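Long-range contacts in niemann-Pick type C2 protein (Camponotus japonicus, PDB 3WEA), which probably binds lipids or other small hydrophobic molecules in a pocket between its two beta sheets: residues 34-39 with 97-102; 44-49 with 114-119. All coordinates share one frame; numbering follows the deposited sequence.

Interactions 1 and 2 lie on opposite sides of the chain's centre, with their own centres about 27 Å apart and their nearest atoms about 8 Å apart, so they do not touch. Strand 35-44 carries the first segment of interaction 1 and leads into the loop that forms interaction 2; strands 91-98 and 107-115, whose ends run into the second segments, also follow each other in the chain. Interaction 1 pairs two strands of the three-stranded antiparallel sheet. Interaction 2 joins the loop after that sheet's middle strand to a turn of the other, mixed sheet. Both lie within the ML domain, whose relatives hold lipids between the sheets.

Interaction 1: 34-39 with 97-102; sequences SEIHVS and FFVEKA
Ile-36 and Phe-97 form the densest part of this contact, on one face of the antiparallel sheet. Two backbone bonds join them as a hydrogen-bonded pair: Ile-36 N gives to Phe-97 O at 2.8 Å, and Phe-97 N gives to Ile-36 O at 2.9 Å. The CB of Ile-36 stands over one face of the Phe-97 ring, toward its rim, in a CH-pi contact 4.2 Å from CB to the ring centroid. The isoleucine CD1 reaches on to Phe-97 CZ at 3.6 Å, and the same methyl also meets Val-99 CG2. Phe-97 CG lies between its own backbone N and carbonyl carbon (chi1 72°), which swings the ring back toward strand 35-44. There Val-38 CG2 meets the ring edge, in its plane, 3.7 Å from Phe-97 CE1. Ile-30 of strand 28-30 touches both Ile-36 and Val-99, extending the apolar cluster.

The face bearing Glu-35 and Phe-98 is looser. These residues make a non-hydrogen-bonded pair, their side chains no closer than 4.3 Å, from Glu-35 CG to Phe-98 CD1, and both are exposed. The Phe-98 ring lies obliquely beside the backbone of Ser-34, whose hydroxyl is bonded to Ile-31 O. Between the strands, Glu-35 CA makes a CA-H...O contact with Phe-97 O.

Replacing Phe-97 with an alanine would probably open a gap beside Ile-36 CB and CD1 and leave Val-38 CG2 without its aromatic neighbour. The chemistry thus divides the work: main-chain bonds set the strand register, apolar contacts fill the face carrying Ile-36, Val-38 and Phe-97, and the charged carboxylate of Glu-35 stays on the solvent-exposed face.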
loop_
_atom_site.group_PDB
_atom_site.type_symbol
_atom_site.label_atom_id
_atom_site.label_comp_id
_atom_site.label_asym_id
_atom_site.label_seq_id
_atom_site.Cartn_x
_atom_site.Cartn_y
_atom_site.Cartn_z
ATOM N N SER A 34 17.659 1.121 -2.504
ATOM C CA SER A 34 17.571 2.024 -1.373
ATOM C C SER A 34 16.361 1.649 -0.536
ATOM O O SER A 34 15.416 1.039 -1.036
ATOM C CB SER A 34 17.481 3.474 -1.838
ATOM O OG SER A 34 16.302 3.687 -2.583
ATOM N N GLU A 35 16.405 2.008 0.736
ATOM C CA GLU A 35 15.293 1.733 1.633
ATOM C C GLU A 35 14.218 2.784 1.432
ATOM O O GLU A 35 14.501 3.981 1.496
ATOM C CB GLU A 35 15.766 1.729 3.076
ATOM C CG GLU A 35 16.313 0.384 3.538
ATOM C CD GLU A 35 16.238 0.233 5.037
ATOM O OE1 GLU A 35 16.147 1.265 5.735
ATOM O OE2 GLU A 35 16.255 -0.917 5.516
ATOM N N ILE A 36 13.003 2.332 1.148
ATOM C CA ILE A 36 11.846 3.226 1.004
ATOM C C ILE A 36 10.945 3.016 2.206
ATOM O O ILE A 36 10.642 1.880 2.563
ATOM C CB ILE A 36 11.064 2.939 -0.296
ATOM C CG1 ILE A 36 12.015 2.909 -1.494
ATOM C CG2 ILE A 36 9.971 3.979 -0.529
ATOM C CD1 ILE A 36 11.372 2.369 -2.745
ATOM N N HIS A 37 10.533 4.120 2.824
ATOM C CA HIS A 37 9.598 4.108 3.934
ATOM C C HIS A 37 8.229 4.536 3.434
ATOM O O HIS A 37 8.098 5.548 2.728
ATOM C CB HIS A 37 10.053 5.048 5.052
ATOM C CG HIS A 37 11.480 4.850 5.458
ATOM N ND1 HIS A 37 12.092 3.613 5.448
ATOM C CD2 HIS A 37 12.417 5.731 5.878
ATOM C CE1 HIS A 37 13.347 3.743 5.840
ATOM N NE2 HIS A 37 13.570 5.016 6.103
ATOM N N VAL A 38 7.235 3.726 3.778
ATOM C CA VAL A 38 5.822 3.989 3.456
ATOM C C VAL A 38 4.963 4.090 4.713
ATOM O O VAL A 38 5.121 3.293 5.664
ATOM C CB VAL A 38 5.231 2.906 2.535
ATOM C CG1 VAL A 38 3.732 3.146 2.320
ATOM C CG2 VAL A 38 5.954 2.899 1.195
ATOM N N SER A 39 4.085 5.091 4.717
ATOM C CA SER A 39 3.108 5.332 5.784
ATOM C C SER A 39 1.730 5.483 5.161
ATOM O O SER A 39 1.587 6.160 4.135
ATOM C CB SER A 39 3.455 6.614 6.522
ATOM O OG SER A 39 2.370 6.999 7.323
ATOM N N PHE A 97 10.535 -1.010 2.776
ATOM C CA PHE A 97 10.970 -2.001 1.801
ATOM C C PHE A 97 12.215 -1.559 1.042
ATOM O O PHE A 97 12.683 -0.422 1.166
ATOM C CB PHE A 97 9.827 -2.477 0.887
ATOM C CG PHE A 97 9.365 -1.462 -0.121
ATOM C CD1 PHE A 97 8.538 -0.407 0.252
ATOM C CD2 PHE A 97 9.715 -1.594 -1.465
ATOM C CE1 PHE A 97 8.095 0.514 -0.688
ATOM C CE2 PHE A 97 9.276 -0.679 -2.411
ATOM C CZ PHE A 97 8.463 0.378 -2.021
ATOM N N PHE A 98 12.753 -2.489 0.271
ATOM C CA PHE A 98 14.030 -2.322 -0.375
ATOM C C PHE A 98 13.816 -2.875 -1.756
ATOM O O PHE A 98 13.478 -4.051 -1.906
ATOM C CB PHE A 98 15.078 -3.142 0.384
ATOM C CG PHE A 98 16.456 -3.090 -0.209
ATOM C CD1 PHE A 98 17.344 -2.077 0.149
ATOM C CD2 PHE A 98 16.885 -4.075 -1.097
ATOM C CE1 PHE A 98 18.622 -2.036 -0.386
ATOM C CE2 PHE A 98 18.164 -4.034 -1.640
ATOM C CZ PHE A 98 19.031 -3.014 -1.283
ATOM N N VAL A 99 13.973 -2.027 -2.765
ATOM C CA VAL A 99 13.806 -2.467 -4.139
ATOM C C VAL A 99 15.100 -3.140 -4.595
ATOM O O VAL A 99 16.182 -2.541 -4.541
ATOM C CB VAL A 99 13.412 -1.307 -5.067
ATOM C CG1 VAL A 99 13.341 -1.765 -6.514
ATOM C CG2 VAL A 99 12.064 -0.749 -4.636
ATOM N N GLU A 100 14.979 -4.389 -5.030
ATOM C CA GLU A 100 16.144 -5.186 -5.416
ATOM C C GLU A 100 16.770 -4.693 -6.716
ATOM O O GLU A 100 16.066 -4.220 -7.609
ATOM C CB GLU A 100 15.781 -6.673 -5.520
ATOM C CG GLU A 100 16.979 -7.602 -5.714
ATOM C CD GLU A 100 18.096 -7.342 -4.713
ATOM O OE1 GLU A 100 17.983 -7.809 -3.559
ATOM O OE2 GLU A 100 19.086 -6.669 -5.083
ATOM N N LYS A 101 18.097 -4.805 -6.798
ATOM C CA LYS A 101 18.880 -4.507 -8.004
ATOM C C LYS A 101 18.287 -5.116 -9.277
ATOM O O LYS A 101 18.293 -4.482 -10.336
ATOM C CB LYS A 101 20.319 -5.007 -7.815
ATOM C CG LYS A 101 21.318 -4.556 -8.872
ATOM C CD LYS A 101 22.742 -4.832 -8.410
ATOM C CE LYS A 101 23.763 -4.055 -9.230
ATOM N NZ LYS A 101 25.070 -3.965 -8.523
ATOM N N ALA A 102 17.775 -6.340 -9.158
ATOM C CA ALA A 102 17.241 -7.088 -10.297
ATOM C C ALA A 102 15.928 -6.527 -10.860
ATOM O O ALA A 102 15.549 -6.856 -11.990
ATOM C CB ALA A 102 17.087 -8.561 -9.936
#

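Interaction 2: 44-49 with 114-119; sequences PSVDVK and FRNEKD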
loop_
_atom_site.group_PDB
_atom_site.type_symbol
_atom_site.label_atom_id
_atom_site.label_comp_id
_atom_site.label_asym_id
_atom_site.label_seq_id
_atom_site.Cartn_x
_atom_site.Cartn_y
_atom_site.Cartn_z
ATOM N N PRO A 44 -11.012 1.754 9.055
ATOM C CA PRO A 44 -12.033 0.795 8.586
ATOM C C PRO A 44 -13.425 1.281 8.975
ATOM O O PRO A 44 -13.549 1.993 9.970
ATOM C CB PRO A 44 -11.656 -0.489 9.335
ATOM C CG PRO A 44 -11.099 0.017 10.636
ATOM C CD PRO A 44 -10.329 1.287 10.268
ATOM N N SER A 45 -14.461 0.937 8.186
ATOM C CA SER A 45 -15.843 1.316 8.508
ATOM C C SER A 45 -16.572 0.192 9.263
ATOM O O SER A 45 -17.722 0.384 9.666
ATOM C CB SER A 45 -16.646 1.707 7.254
ATOM O OG SER A 45 -16.671 0.621 6.332
ATOM N N VAL A 46 -15.886 -0.939 9.453
ATOM C CA VAL A 46 -16.354 -2.101 10.260
ATOM C C VAL A 46 -15.204 -2.569 11.174
ATOM O O VAL A 46 -14.045 -2.286 10.899
ATOM C CB VAL A 46 -16.842 -3.312 9.391
ATOM C CG1 VAL A 46 -18.007 -2.921 8.496
ATOM C CG2 VAL A 46 -15.747 -3.925 8.510
ATOM N N ASP A 47 -15.518 -3.297 12.247
ATOM C CA ASP A 47 -14.504 -3.977 13.005
ATOM C C ASP A 47 -13.885 -4.972 12.018
ATOM O O ASP A 47 -14.602 -5.625 11.249
ATOM C CB ASP A 47 -15.098 -4.722 14.213
ATOM C CG ASP A 47 -15.555 -3.779 15.342
ATOM O OD1 ASP A 47 -15.123 -2.596 15.416
ATOM O OD2 ASP A 47 -16.344 -4.257 16.188
ATOM N N VAL A 48 -12.562 -5.021 11.996
ATOM C CA VAL A 48 -11.826 -5.967 11.130
ATOM C C VAL A 48 -11.068 -6.947 12.029
ATOM O O VAL A 48 -10.325 -6.524 12.945
ATOM C CB VAL A 48 -10.819 -5.202 10.239
ATOM C CG1 VAL A 48 -9.803 -6.144 9.603
ATOM C CG2 VAL A 48 -11.565 -4.368 9.202
ATOM N N LYS A 49 -11.233 -8.249 11.767
ATOM C CA LYS A 49 -10.581 -9.281 12.576
ATOM C C LYS A 49 -9.143 -9.637 12.123
ATOM O O LYS A 49 -8.292 -10.006 12.951
ATOM C CB LYS A 49 -11.434 -10.569 12.617
ATOM C CG LYS A 49 -12.578 -10.566 13.613
ATOM C CD LYS A 49 -12.609 -11.892 14.383
ATOM C CE LYS A 49 -11.680 -11.883 15.599
ATOM N NZ LYS A 49 -10.892 -13.146 15.736
ATOM N N PHE A 114 -5.606 -3.311 1.143
ATOM C CA PHE A 114 -5.796 -3.994 2.412
ATOM C C PHE A 114 -7.153 -4.666 2.396
ATOM O O PHE A 114 -8.191 -4.047 2.083
ATOM C CB PHE A 114 -5.729 -3.045 3.614
ATOM C CG PHE A 114 -4.339 -2.730 4.096
ATOM C CD1 PHE A 114 -3.197 -3.214 3.443
ATOM C CD2 PHE A 114 -4.170 -1.965 5.242
ATOM C CE1 PHE A 114 -1.932 -2.902 3.915
ATOM C CE2 PHE A 114 -2.900 -1.651 5.720
ATOM C CZ PHE A 114 -1.776 -2.116 5.045
ATOM N N ARG A 115 -7.168 -5.928 2.786
ATOM C CA ARG A 115 -8.416 -6.663 2.765
ATOM C C ARG A 115 -8.697 -7.235 4.125
ATOM O O ARG A 115 -7.782 -7.563 4.864
ATOM C CB ARG A 115 -8.396 -7.758 1.690
ATOM C CG ARG A 115 -8.771 -7.252 0.299
ATOM C CD ARG A 115 -8.708 -8.372 -0.723
ATOM N NE ARG A 115 -8.632 -7.871 -2.088
ATOM C CZ ARG A 115 -9.664 -7.730 -2.917
ATOM N NH1 ARG A 115 -10.892 -8.067 -2.555
ATOM N NH2 ARG A 115 -9.457 -7.243 -4.134
ATOM N N ASN A 116 -9.977 -7.337 4.473
ATOM C CA ASN A 116 -10.326 -7.953 5.746
ATOM C C ASN A 116 -10.361 -9.491 5.632
ATOM O O ASN A 116 -9.906 -10.069 4.611
ATOM C CB ASN A 116 -11.593 -7.314 6.370
ATOM C CG ASN A 116 -12.893 -7.686 5.626
ATOM O OD1 ASN A 116 -12.898 -8.451 4.658
ATOM N ND2 ASN A 116 -13.981 -7.145 6.081
ATOM N N GLU A 117 -10.862 -10.133 6.678
ATOM C CA GLU A 117 -10.945 -11.588 6.758
ATOM C C GLU A 117 -12.009 -12.151 5.821
ATOM O O GLU A 117 -12.027 -13.356 5.537
ATOM C CB GLU A 117 -11.188 -12.026 8.207
ATOM C CG GLU A 117 -12.560 -11.692 8.787
ATOM C CD GLU A 117 -12.677 -10.287 9.354
ATOM O OE1 GLU A 117 -11.700 -9.515 9.297
ATOM O OE2 GLU A 117 -13.766 -9.954 9.874
ATOM N N LYS A 118 -12.887 -11.278 5.336
ATOM C CA LYS A 118 -13.917 -11.651 4.365
ATOM C C LYS A 118 -13.536 -11.349 2.917
ATOM O O LYS A 118 -14.391 -11.395 2.030
ATOM C CB LYS A 118 -15.238 -10.961 4.705
ATOM C CG LYS A 118 -15.797 -11.385 6.051
ATOM C CD LYS A 118 -16.716 -10.317 6.606
ATOM C CE LYS A 118 -17.135 -10.687 8.013
ATOM N NZ LYS A 118 -18.069 -9.685 8.595
ATOM N N ASP A 119 -12.268 -11.012 2.683
ATOM C CA ASP A 119 -11.779 -10.648 1.350
ATOM C C ASP A 119 -12.429 -9.371 0.792
ATOM O O ASP A 119 -12.492 -9.181 -0.418
ATOM C CB ASP A 119 -11.958 -11.815 0.362
ATOM C CG ASP A 119 -11.087 -11.685 -0.854
ATOM O OD1 ASP A 119 -10.090 -10.938 -0.800
ATOM O OD2 ASP A 119 -11.392 -12.342 -1.873
HETATM O O HOH W 1 -14.219 -7.171 8.971
#
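Lys-49 N approaches the Glu-117 carboxylate from above the carboxylate plane: it gives a hydrogen bond to Glu-117 OE1 at 2.8 Å, 43° out of that plane and bent to 140° at the hydrogen. Lys-49 CB lies 3.5 Å from Glu-117 OE1, while the lysine's amino end leads away. A second flat group, the amide of Asn-116, has its ND2 near Val-46 CG2, a loose approach at 4.4 Å. A water takes a weak hydrogen bond from this ND2 and gives one to Asp-47 O, at 2.8 Å from the water oxygen, and another to Glu-117 OE2, linking the carboxylate and the amide to the loop backbone. Within the turn, the Arg-115 guanidinium has Asp-119 at its edge: NH1 gives an in-plane hydrogen bond to Asp-119 O and a salt bridge to OD1.

Glu-117 CG sits between its backbone N and carbonyl carbon (chi1 69°), and the chain bends again at chi2, bringing the carboxylate across to residues 48 and 49. OE1 also accepts from Asn-50 N, so two successive amides converge on one oxygen and would help to stabilise its negative charge. On the inner side, Val-48 CG1 packs on Asn-116 CB at 3.9 Å; Val-48 is buried and touches Leu-85 and Ile-122 as well, whereas the lysine side is exposed.

Asn-116 OD1 accepts from Lys-118 N at 2.9 Å and from Glu-120 N. The first bond defines an Asx turn, and Asp-119 N closes back on Asn-116 O in a type I beta turn spanning 116-119. The arrangement is that of a beta hairpin turn, joining antiparallel strands 107-115 and 121-131 of the ML domain, bound through side-chain carboxylate and water to the loop between strands 35-44 and 52-59.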